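Local coordinates for protein BsaWI endonuclease (Geobacillus stearothermophilus, PDB 4ZSF) that is a restriction endonuclease of the PD-(D/E)XK nuclease superfamily, which probably cuts DNA in a metal-dependent reaction, at residues A[195-209]-A[223-235]. Sequence-based numbering, arbitrary orientation.
Sequences DGDFLKMPKFIAMVN and MYVFWDKPTIDRI. With nucleotides of chain B.
The carbonyl oxygen of Ile232 is gripped from opposite faces of its plane: Asn209 ND2 lies 3.1 Å from Ile232 O on one, and the backbone N of Ile235, closing the type II' turn 232-235, on the other. The same carboxamide also accepts, Arg234 N giving Asn209 OD1 a bond of 2.9 Å that arrives 36° out of the carbonyl plane. Two bonds to one loop thus fix how the amide is turned, and Asn209 CG sits 3.5 Å from Asp233 CB. A leucine in place of Asn209 would probably leave Arg234 N without its acceptor and the turn less firmly tied to the helix. A water extends this link, joining Asn209 O and Asp233 OD2 and accepting from Arg234 NE at the edge of the guanidinium, in its plane; Asp233 also forms a salt bridge with Lys268, and Arg234 bonds to Trp267 O.

Beside this polar patch the packing is apolar. With CG1 of Val208 anti to its backbone N (chi1 172°), that methyl stands 3.6 Å from Ile235 CG1 and also meets Met223 CB. Leu199 reaches Ile235 tip to tip, its CD1 3.8 Å from Ile235 CG2, while crossing Trp227 at about a right angle. At the far end Gly196 lies so close that its CA is 3.5 Å from Trp227 CZ3; a side chain there would collide with the indole, whose one face is covered by Val225 CG1. A second water bridges Gly196 N and Phe226 O. Away from the contact, Lys203 makes a weak bond to a phosphate oxygen of DC3 of chain B. Loop 195-201 and helix 202-209 pack against strand 223-226 and the 232-235 turn, within the beta-alpha-beta unit formed by strand 188-193, helix 202-209 and strand 222-226 of this PD-(D/E)XK nuclease.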
loop_
_atom_site.group_PDB
_atom_site.type_symbol
_atom_site.label_atom_id
_atom_site.label_comp_id
_atom_site.label_asym_id
_atom_site.label_seq_id
_atom_site.Cartn_x
_atom_site.Cartn_y
_atom_site.Cartn_z
ATOM N N ASP A 195 11.631 17.108 -0.917
ATOM C CA ASP A 195 10.927 18.067 -1.753
ATOM C C ASP A 195 9.970 18.741 -0.847
ATOM O O ASP A 195 9.177 18.061 -0.182
ATOM C CB ASP A 195 10.212 17.367 -2.915
ATOM C CG ASP A 195 9.448 18.319 -3.792
ATOM O OD1 ASP A 195 8.971 19.363 -3.293
ATOM O OD2 ASP A 195 9.289 17.995 -4.995
ATOM N N GLY A 196 10.029 20.066 -0.820
ATOM C CA GLY A 196 9.160 20.817 0.072
ATOM C C GLY A 196 7.845 21.315 -0.532
ATOM O O GLY A 196 7.098 22.025 0.156
ATOM N N ASP A 197 7.559 20.931 -1.784
ATOM C CA ASP A 197 6.399 21.452 -2.534
ATOM C C ASP A 197 5.082 21.313 -1.773
ATOM O O ASP A 197 4.153 22.119 -1.945
ATOM C CB ASP A 197 6.257 20.753 -3.893
ATOM C CG ASP A 197 7.074 21.428 -5.003
ATOM O OD1 ASP A 197 7.730 22.474 -4.755
ATOM O OD2 ASP A 197 7.043 20.909 -6.142
ATOM N N PHE A 198 5.000 20.289 -0.938
ATOM C CA PHE A 198 3.766 20.040 -0.219
ATOM C C PHE A 198 3.578 21.126 0.835
ATOM O O PHE A 198 2.440 21.394 1.245
ATOM C CB PHE A 198 3.759 18.640 0.427
ATOM N N LEU A 199 4.677 21.771 1.259
ATOM C CA LEU A 199 4.586 22.780 2.326
ATOM C C LEU A 199 4.071 24.124 1.775
ATOM O O LEU A 199 3.797 25.058 2.537
ATOM C CB LEU A 199 5.927 22.954 3.064
ATOM C CG LEU A 199 6.344 21.725 3.924
ATOM C CD1 LEU A 199 7.761 21.867 4.528
ATOM C CD2 LEU A 199 5.390 21.346 5.042
ATOM N N LYS A 200 3.895 24.184 0.454
ATOM C CA LYS A 200 3.094 25.233 -0.160
ATOM C C LYS A 200 1.741 25.292 0.544
ATOM O O LYS A 200 1.275 26.365 0.917
ATOM C CB LYS A 200 2.910 24.986 -1.664
ATOM N N MET A 201 1.111 24.142 0.752
ATOM C CA MET A 201 -0.152 24.145 1.470
ATOM C C MET A 201 0.069 24.465 2.973
ATOM O O MET A 201 0.891 23.820 3.653
ATOM C CB MET A 201 -0.880 22.804 1.274
ATOM N N PRO A 202 -0.645 25.491 3.490
ATOM C CA PRO A 202 -0.665 25.822 4.926
ATOM C C PRO A 202 -0.939 24.600 5.812
ATOM O O PRO A 202 -0.442 24.509 6.942
ATOM C CB PRO A 202 -1.807 26.826 5.036
ATOM C CG PRO A 202 -1.827 27.487 3.708
ATOM C CD PRO A 202 -1.477 26.419 2.706
ATOM N N LYS A 203 -1.729 23.660 5.296
ATOM C CA LYS A 203 -2.018 22.445 6.044
ATOM C C LYS A 203 -0.739 21.735 6.465
ATOM O O LYS A 203 -0.601 21.323 7.617
ATOM C CB LYS A 203 -2.894 21.486 5.230
ATOM C CG LYS A 203 -3.096 20.139 5.913
ATOM C CD LYS A 203 -3.346 19.026 4.917
ATOM C CE LYS A 203 -3.716 17.716 5.605
ATOM N NZ LYS A 203 -5.034 17.806 6.285
ATOM N N PHE A 204 0.203 21.596 5.552
ATOM C CA PHE A 204 1.371 20.827 5.866
ATOM C C PHE A 204 2.354 21.571 6.803
ATOM O O PHE A 204 2.948 20.968 7.715
ATOM C CB PHE A 204 2.008 20.378 4.564
ATOM C CG PHE A 204 1.156 19.357 3.806
ATOM C CD1 PHE A 204 0.481 19.708 2.633
ATOM C CD2 PHE A 204 1.010 18.055 4.293
ATOM C CE1 PHE A 204 -0.283 18.780 1.945
ATOM C CE2 PHE A 204 0.233 17.122 3.611
ATOM C CZ PHE A 204 -0.416 17.489 2.433
ATOM N N ILE A 205 2.458 22.885 6.656
ATOM C CA ILE A 205 3.175 23.666 7.669
ATOM C C ILE A 205 2.572 23.436 9.066
ATOM O O ILE A 205 3.307 23.269 10.044
ATOM C CB ILE A 205 3.154 25.173 7.317
ATOM C CG1 ILE A 205 4.093 25.437 6.136
ATOM C CG2 ILE A 205 3.615 26.025 8.480
ATOM C CD1 ILE A 205 3.782 26.778 5.426
ATOM N N ALA A 206 1.239 23.385 9.139
ATOM C CA ALA A 206 0.529 23.198 10.401
ATOM C C ALA A 206 0.767 21.794 10.970
ATOM O O ALA A 206 0.920 21.628 12.186
ATOM C CB ALA A 206 -0.983 23.463 10.211
ATOM N N MET A 207 0.808 20.798 10.088
ATOM C CA MET A 207 1.101 19.422 10.505
ATOM C C MET A 207 2.450 19.313 11.180
ATOM O O MET A 207 2.611 18.462 12.074
ATOM C CB MET A 207 1.096 18.441 9.331
ATOM C CG MET A 207 -0.264 18.187 8.780
ATOM S SD MET A 207 -0.358 16.694 7.767
ATOM C CE MET A 207 -0.626 15.464 9.041
ATOM N N VAL A 208 3.423 20.125 10.748
ATOM C CA VAL A 208 4.765 20.043 11.340
ATOM C C VAL A 208 4.772 20.897 12.603
ATOM O O VAL A 208 5.187 20.438 13.669
ATOM C CB VAL A 208 5.885 20.522 10.362
ATOM C CG1 VAL A 208 7.269 20.624 11.042
ATOM C CG2 VAL A 208 5.888 19.613 9.098
ATOM N N ASN A 209 4.335 22.147 12.473
ATOM C CA ASN A 209 4.553 23.130 13.542
ATOM C C ASN A 209 3.452 23.182 14.566
ATOM O O ASN A 209 3.656 23.738 15.664
ATOM C CB ASN A 209 4.726 24.553 12.958
ATOM C CG ASN A 209 6.050 24.723 12.238
ATOM O OD1 ASN A 209 7.068 24.076 12.594
ATOM N ND2 ASN A 209 6.058 25.604 11.226
ATOM N N MET A 223 11.865 19.396 11.146
ATOM C CA MET A 223 11.696 18.886 9.800
ATOM C C MET A 223 12.828 19.543 8.999
ATOM O O MET A 223 12.983 20.777 9.076
ATOM C CB MET A 223 10.302 19.260 9.274
ATOM C CG MET A 223 10.142 19.095 7.787
ATOM S SD MET A 223 10.006 17.343 7.356
ATOM C CE MET A 223 8.384 16.936 8.020
ATOM N N TYR A 224 13.637 18.744 8.295
ATOM C CA TYR A 224 14.800 19.300 7.551
ATOM C C TYR A 224 14.544 19.100 6.096
ATOM O O TYR A 224 14.375 17.952 5.693
ATOM C CB TYR A 224 16.105 18.587 7.993
ATOM C CG TYR A 224 16.268 18.833 9.477
ATOM C CD1 TYR A 224 15.645 18.030 10.401
ATOM C CD2 TYR A 224 16.977 19.935 9.925
ATOM C CE1 TYR A 224 15.717 18.288 11.791
ATOM C CE2 TYR A 224 17.094 20.218 11.282
ATOM C CZ TYR A 224 16.474 19.369 12.220
ATOM O OH TYR A 224 16.534 19.700 13.572
ATOM N N VAL A 225 14.415 20.186 5.341
ATOM C CA VAL A 225 13.978 20.080 3.946
ATOM C C VAL A 225 15.097 20.520 3.018
ATOM O O VAL A 225 15.707 21.572 3.268
ATOM C CB VAL A 225 12.706 20.990 3.671
ATOM C CG1 VAL A 225 12.223 20.847 2.175
ATOM C CG2 VAL A 225 11.626 20.673 4.687
ATOM N N PHE A 226 15.343 19.741 1.943
ATOM C CA PHE A 226 16.317 20.167 0.927
ATOM C C PHE A 226 15.781 21.332 0.076
ATOM O O PHE A 226 15.261 21.157 -0.998
ATOM C CB PHE A 226 16.696 18.988 0.041
ATOM C CG PHE A 226 17.620 18.016 0.698
ATOM C CD1 PHE A 226 18.999 18.125 0.506
ATOM C CD2 PHE A 226 17.159 16.968 1.432
ATOM C CE1 PHE A 226 19.874 17.234 1.086
ATOM C CE2 PHE A 226 18.048 16.054 2.019
ATOM C CZ PHE A 226 19.426 16.217 1.840
ATOM N N TRP A 227 15.887 22.539 0.596
ATOM C CA TRP A 227 15.486 23.690 -0.180
ATOM C C TRP A 227 16.241 24.903 0.432
ATOM O O TRP A 227 16.940 24.740 1.429
ATOM C CB TRP A 227 13.955 23.854 -0.141
ATOM C CG TRP A 227 13.296 24.174 1.167
ATOM C CD1 TRP A 227 13.897 24.492 2.377
ATOM C CD2 TRP A 227 11.884 24.243 1.392
ATOM N NE1 TRP A 227 12.931 24.726 3.326
ATOM C CE2 TRP A 227 11.685 24.588 2.740
ATOM C CE3 TRP A 227 10.759 24.035 0.566
ATOM C CZ2 TRP A 227 10.390 24.718 3.312
ATOM C CZ3 TRP A 227 9.461 24.156 1.134
ATOM C CH2 TRP A 227 9.295 24.494 2.493
ATOM N N ASP A 228 16.046 26.087 -0.121
ATOM C CA ASP A 228 16.748 27.264 0.398
ATOM C C ASP A 228 15.798 28.248 1.081
ATOM O O ASP A 228 16.176 29.387 1.395
ATOM C CB ASP A 228 17.511 27.955 -0.729
ATOM C CG ASP A 228 16.690 28.077 -1.996
ATOM O OD1 ASP A 228 15.536 28.557 -1.918
ATOM O OD2 ASP A 228 17.197 27.662 -3.065
ATOM N N LYS A 229 14.571 27.810 1.332
ATOM C CA LYS A 229 13.620 28.678 1.998
ATOM C C LYS A 229 14.068 28.861 3.451
ATOM O O LYS A 229 14.424 27.892 4.119
ATOM C CB LYS A 229 12.200 28.068 1.967
ATOM C CG LYS A 229 11.539 27.998 0.588
ATOM N N PRO A 230 13.963 30.072 3.990
ATOM C CA PRO A 230 14.296 30.297 5.394
ATOM C C PRO A 230 13.442 29.518 6.352
ATOM O O PRO A 230 12.271 29.210 6.039
ATOM C CB PRO A 230 14.037 31.772 5.596
ATOM C CG PRO A 230 14.132 32.366 4.184
ATOM C CD PRO A 230 13.653 31.327 3.264
ATOM N N THR A 231 14.002 29.258 7.526
ATOM C CA THR A 231 13.322 28.548 8.590
ATOM C C THR A 231 11.917 29.069 8.899
ATOM O O THR A 231 11.717 30.294 9.055
ATOM C CB THR A 231 14.163 28.601 9.850
ATOM O OG1 THR A 231 15.365 27.877 9.578
ATOM C CG2 THR A 231 13.392 27.963 11.065
ATOM N N ILE A 232 10.950 28.134 8.988
ATOM C CA ILE A 232 9.602 28.471 9.479
ATOM C C ILE A 232 9.370 27.673 10.745
ATOM O O ILE A 232 8.998 26.512 10.665
ATOM C CB ILE A 232 8.483 28.122 8.438
ATOM C CG1 ILE A 232 8.787 28.776 7.104
ATOM C CG2 ILE A 232 7.105 28.584 8.978
ATOM C CD1 ILE A 232 7.972 28.159 5.933
ATOM N N ASP A 233 9.681 28.264 11.891
ATOM C CA ASP A 233 9.544 27.598 13.186
ATOM C C ASP A 233 10.383 26.308 13.256
ATOM O O ASP A 233 11.592 26.397 13.503
ATOM C CB ASP A 233 8.067 27.322 13.480
ATOM C CG ASP A 233 7.814 26.934 14.942
ATOM O OD1 ASP A 233 8.777 26.812 15.752
ATOM O OD2 ASP A 233 6.628 26.739 15.254
ATOM N N ARG A 234 9.783 25.137 13.040
ATOM C CA ARG A 234 10.554 23.872 13.129
ATOM C C ARG A 234 10.837 23.286 11.763
ATOM O O ARG A 234 11.321 22.156 11.675
ATOM C CB ARG A 234 9.783 22.834 13.965
ATOM C CG ARG A 234 9.532 23.296 15.417
ATOM C CD ARG A 234 8.475 22.350 16.055
ATOM N NE ARG A 234 8.198 22.629 17.474
ATOM C CZ ARG A 234 8.921 22.192 18.511
ATOM N NH1 ARG A 234 10.016 21.446 18.319
ATOM N NH2 ARG A 234 8.528 22.543 19.759
ATOM N N ILE A 235 10.578 24.061 10.704
ATOM C CA ILE A 235 10.873 23.596 9.344
ATOM C C ILE A 235 12.153 24.272 8.885
ATOM O O ILE A 235 12.168 25.491 8.628
ATOM C CB ILE A 235 9.772 23.912 8.388
ATOM C CG1 ILE A 235 8.450 23.212 8.867
ATOM C CG2 ILE A 235 10.127 23.402 7.041
ATOM C CD1 ILE A 235 7.208 23.737 8.114
ATOM P P DC B 3 -7.189 17.794 3.449
ATOM O OP1 DC B 3 -7.729 18.198 4.768
ATOM O OP2 DC B 3 -5.806 18.103 2.980
ATOM O "O5'" DC B 3 -7.333 16.211 3.296
ATOM C "C5'" DC B 3 -8.528 15.567 3.616
ATOM C "C4'" DC B 3 -8.445 14.152 3.118
ATOM O "O4'" DC B 3 -8.829 14.098 1.692
ATOM C "C3'" DC B 3 -7.024 13.544 3.182
ATOM O "O3'" DC B 3 -7.118 12.221 3.556
ATOM C "C2'" DC B 3 -6.561 13.615 1.733
ATOM C "C1'" DC B 3 -7.880 13.248 1.065
ATOM N N1 DC B 3 -7.910 13.439 -0.371
ATOM C C2 DC B 3 -8.934 12.815 -1.103
ATOM O O2 DC B 3 -9.803 12.183 -0.486
ATOM N N3 DC B 3 -8.953 12.951 -2.438
ATOM C C4 DC B 3 -8.008 13.671 -3.061
ATOM N N4 DC B 3 -8.101 13.821 -4.388
ATOM C C5 DC B 3 -6.940 14.304 -2.330
ATOM C C6 DC B 3 -6.930 14.145 -1.002
HETATM O O HOH W 1 12.196 21.184 -2.036
HETATM O O HOH W 2 6.011 24.355 16.831
#